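Local coordinates for protein glucanase (Klebsiella pneumoniae, PDB 5GY3) that probably hydrolyses internal beta-1,4-glucosidic linkages in cellulose and related beta-glucans, as a family 8 glycoside hydrolase, at residues M133-K138 with L146-S151. Residues are numbered along the deposited sequence; the frame is centred on the assembly and turned at random.
Sequences MLPGVK and LNLNPS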
ATOM      1  N   MET A 133       4.320  -2.538  12.758  1.00  8.20           N
ATOM      2  CA  MET A 133       2.910  -2.603  12.402  1.00  8.05           C
ATOM      3  C   MET A 133       2.590  -3.978  11.819  1.00 11.82           C
ATOM      4  O   MET A 133       3.185  -4.389  10.815  1.00  8.33           O
ATOM      5  CB  MET A 133       2.544  -1.516  11.394  1.00 10.06           C
ATOM      6  CG  MET A 133       1.095  -1.589  10.952  1.00  9.45           C
ATOM      7  SD  MET A 133       0.636  -0.297   9.770  1.00 12.83           S
ATOM      8  CE  MET A 133       0.649   1.150  10.841  1.00  9.19           C
ATOM      9  N   LEU A 134       1.671  -4.687  12.470  1.00 10.05           N
ATOM     10  CA  LEU A 134       1.194  -5.974  11.984  1.00  8.08           C
ATOM     11  C   LEU A 134       0.364  -5.792  10.713  1.00  8.95           C
ATOM     12  O   LEU A 134      -0.257  -4.744  10.519  1.00 11.00           O
ATOM     13  CB  LEU A 134       0.330  -6.643  13.050  1.00  8.73           C
ATOM     14  CG  LEU A 134       0.995  -6.972  14.395  1.00 13.71           C
ATOM     15  CD1 LEU A 134      -0.040  -7.332  15.430  1.00 12.90           C
ATOM     16  CD2 LEU A 134       1.966  -8.113  14.207  1.00 16.73           C
ATOM     17  N   PRO A 135       0.319  -6.808   9.837  1.00  7.06           N
ATOM     18  CA  PRO A 135      -0.548  -6.705   8.644  1.00 10.04           C
ATOM     19  C   PRO A 135      -2.030  -6.679   8.975  1.00 12.11           C
ATOM     20  O   PRO A 135      -2.828  -6.248   8.135  1.00 11.24           O
ATOM     21  CB  PRO A 135      -0.195  -7.963   7.838  1.00  9.36           C
ATOM     22  CG  PRO A 135       1.177  -8.365   8.318  1.00  9.72           C
ATOM     23  CD  PRO A 135       1.206  -7.982   9.777  1.00  9.01           C
ATOM     24  N   GLY A 136      -2.410  -7.177  10.148  1.00 11.87           N
ATOM     25  CA  GLY A 136      -3.786  -7.160  10.613  1.00 11.73           C
ATOM     26  C   GLY A 136      -3.799  -7.451  12.096  1.00 11.33           C
ATOM     27  O   GLY A 136      -2.816  -7.951  12.652  1.00 10.97           O
ATOM     28  N   VAL A 137      -4.921  -7.111  12.740  1.00 11.01           N
ATOM     29  CA  VAL A 137      -5.003  -7.260  14.195  1.00 11.13           C
ATOM     30  C   VAL A 137      -4.857  -8.723  14.600  1.00 15.88           C
ATOM     31  O   VAL A 137      -4.219  -9.039  15.614  1.00 15.25           O
ATOM     32  CB  VAL A 137      -6.313  -6.655  14.734  1.00 13.02           C
ATOM     33  CG1 VAL A 137      -6.483  -6.990  16.216  1.00 18.06           C
ATOM     34  CG2 VAL A 137      -6.325  -5.145  14.542  1.00 14.91           C
ATOM     35  N   LYS A 138      -5.427  -9.640  13.819  1.00 13.51           N
ATOM     36  CA  LYS A 138      -5.350 -11.063  14.136  1.00 15.63           C
ATOM     37  C   LYS A 138      -4.650 -11.833  13.024  1.00 16.98           C
ATOM     38  O   LYS A 138      -4.702 -11.449  11.854  1.00 15.66           O
ATOM     39  CB  LYS A 138      -6.738 -11.686  14.348  1.00 20.48           C
ATOM     40  CG  LYS A 138      -7.465 -11.188  15.586  1.00 24.16           C
ATOM     41  CD  LYS A 138      -8.700 -12.031  15.892  1.00 30.82           C
ATOM     42  CE  LYS A 138      -9.231 -12.759  14.666  1.00 32.11           C
ATOM     43  NZ  LYS A 138      -9.883 -11.861  13.678  1.00 37.65           N
ATOM     44  N   LEU A 146       6.637 -12.817  14.060  1.00  8.12           N
ATOM     45  CA  LEU A 146       5.570 -12.063  13.422  1.00  8.71           C
ATOM     46  C   LEU A 146       5.680 -12.228  11.916  1.00  9.87           C
ATOM     47  O   LEU A 146       6.778 -12.173  11.354  1.00 10.17           O
ATOM     48  CB  LEU A 146       5.642 -10.576  13.766  1.00  8.51           C
ATOM     49  CG  LEU A 146       5.654 -10.184  15.234  1.00 11.34           C
ATOM     50  CD1 LEU A 146       5.702  -8.665  15.345  1.00 11.83           C
ATOM     51  CD2 LEU A 146       4.443 -10.767  15.932  1.00 14.16           C
ATOM     52  N   ASN A 147       4.544 -12.436  11.263  1.00  7.62           N
ATOM     53  CA  ASN A 147       4.487 -12.414   9.809  1.00  6.79           C
ATOM     54  C   ASN A 147       4.164 -10.996   9.378  1.00  8.37           C
ATOM     55  O   ASN A 147       3.060 -10.503   9.612  1.00  6.16           O
ATOM     56  CB  ASN A 147       3.453 -13.412   9.298  1.00 10.63           C
ATOM     57  CG  ASN A 147       3.989 -14.830   9.292  1.00 14.69           C
ATOM     58  OD1 ASN A 147       5.203 -15.034   9.290  1.00 13.40           O
ATOM     59  ND2 ASN A 147       3.092 -15.817   9.296  1.00 13.51           N
ATOM     60  N   LEU A 148       5.137 -10.333   8.770  1.00  7.90           N
ATOM     61  CA  LEU A 148       5.012  -8.936   8.385  1.00  5.56           C
ATOM     62  C   LEU A 148       4.936  -8.826   6.869  1.00  6.32           C
ATOM     63  O   LEU A 148       5.345  -9.727   6.133  1.00  6.34           O
ATOM     64  CB  LEU A 148       6.204  -8.129   8.900  1.00  7.00           C
ATOM     65  CG  LEU A 148       6.492  -8.209  10.399  1.00  7.95           C
ATOM     66  CD1 LEU A 148       7.735  -7.388  10.715  1.00  9.55           C
ATOM     67  CD2 LEU A 148       5.279  -7.694  11.168  1.00 10.22           C
ATOM     68  N   ASN A 149       4.405  -7.702   6.405  1.00  6.04           N
ATOM     69  CA  ASN A 149       4.372  -7.396   4.979  1.00  6.37           C
ATOM     70  C   ASN A 149       5.011  -6.020   4.824  1.00  5.97           C
ATOM     71  O   ASN A 149       4.382  -5.000   5.155  1.00  6.44           O
ATOM     72  CB  ASN A 149       2.945  -7.428   4.442  1.00  7.70           C
ATOM     73  CG  ASN A 149       2.896  -7.322   2.933  1.00  5.89           C
ATOM     74  OD1 ASN A 149       3.625  -6.527   2.334  1.00  7.92           O
ATOM     75  ND2 ASN A 149       2.054  -8.137   2.305  1.00  8.87           N
ATOM     76  N   PRO A 150       6.272  -5.944   4.394  1.00  6.55           N
ATOM     77  CA  PRO A 150       6.929  -4.630   4.342  1.00  5.94           C
ATOM     78  C   PRO A 150       6.291  -3.666   3.364  1.00  7.79           C
ATOM     79  O   PRO A 150       6.520  -2.457   3.490  1.00  6.66           O
ATOM     80  CB  PRO A 150       8.381  -4.961   3.941  1.00  6.93           C
ATOM     81  CG  PRO A 150       8.327  -6.343   3.350  1.00  8.59           C
ATOM     82  CD  PRO A 150       7.223  -7.042   4.140  1.00  7.89           C
ATOM     83  N   SER A 151       5.484  -4.148   2.413  1.00  6.11           N
ATOM     84  CA  SER A 151       4.729  -3.241   1.552  1.00  5.25           C
ATOM     85  C   SER A 151       3.587  -2.550   2.291  1.00  6.65           C
ATOM     86  O   SER A 151       2.946  -1.667   1.715  1.00  8.18           O
ATOM     87  CB  SER A 151       4.189  -3.988   0.330  1.00  8.27           C
ATOM     88  OG  SER A 151       2.967  -4.648   0.589  1.00  9.41           O
TER
HETATM   89  O   HOH W   1       3.398  -5.530   8.097  1.00  8.00           O
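P135 sets CG and CD of its ring against the backbone of N147 to N149, where the loop leaving strand 130-133 passes strand 145-148, an edge strand of a small three-stranded antiparallel sheet in the (alpha/alpha)6 barrel fold of glycoside hydrolase family 8. P135 buries more surface than any other residue of the contact: its CG lies 3.1 Å from N147 O and 3.8 Å from N149 N, and CD sits equally close to that carbonyl oxygen. N147 O is buried here with no hydrogen-bonding partner in the model, facing the CG and CD methylenes of the ring instead.

The apolar part is made by leucines. L134 and L146 cross at about a right angle, CD2 of L134 resting 3.9 Å from CD1 of L146; V125 of strand 124-127 touches both. With CG anti to its carbonyl carbon (chi1 -55°), L148 brings CD2 back toward the loop, 3.9 Å from M133 O and 4.3 Å from P135 CD.

No direct hydrogen bond joins the two segments. One water bridges them, donating to M133 O and accepting from N149 N. Beyond them, S86 OG hydrogen-bonds to L134 O, and N149 ND2 hydrogen-bonds to D217 OD2. The N149 side chain lies about 7 Å from that of D87, the predicted nucleophile, which places this end of the contact beside the probable active site. There S151 OG donates to N149 OD1 over 2.6 Å, approaching from 39° above the carbonyl plane.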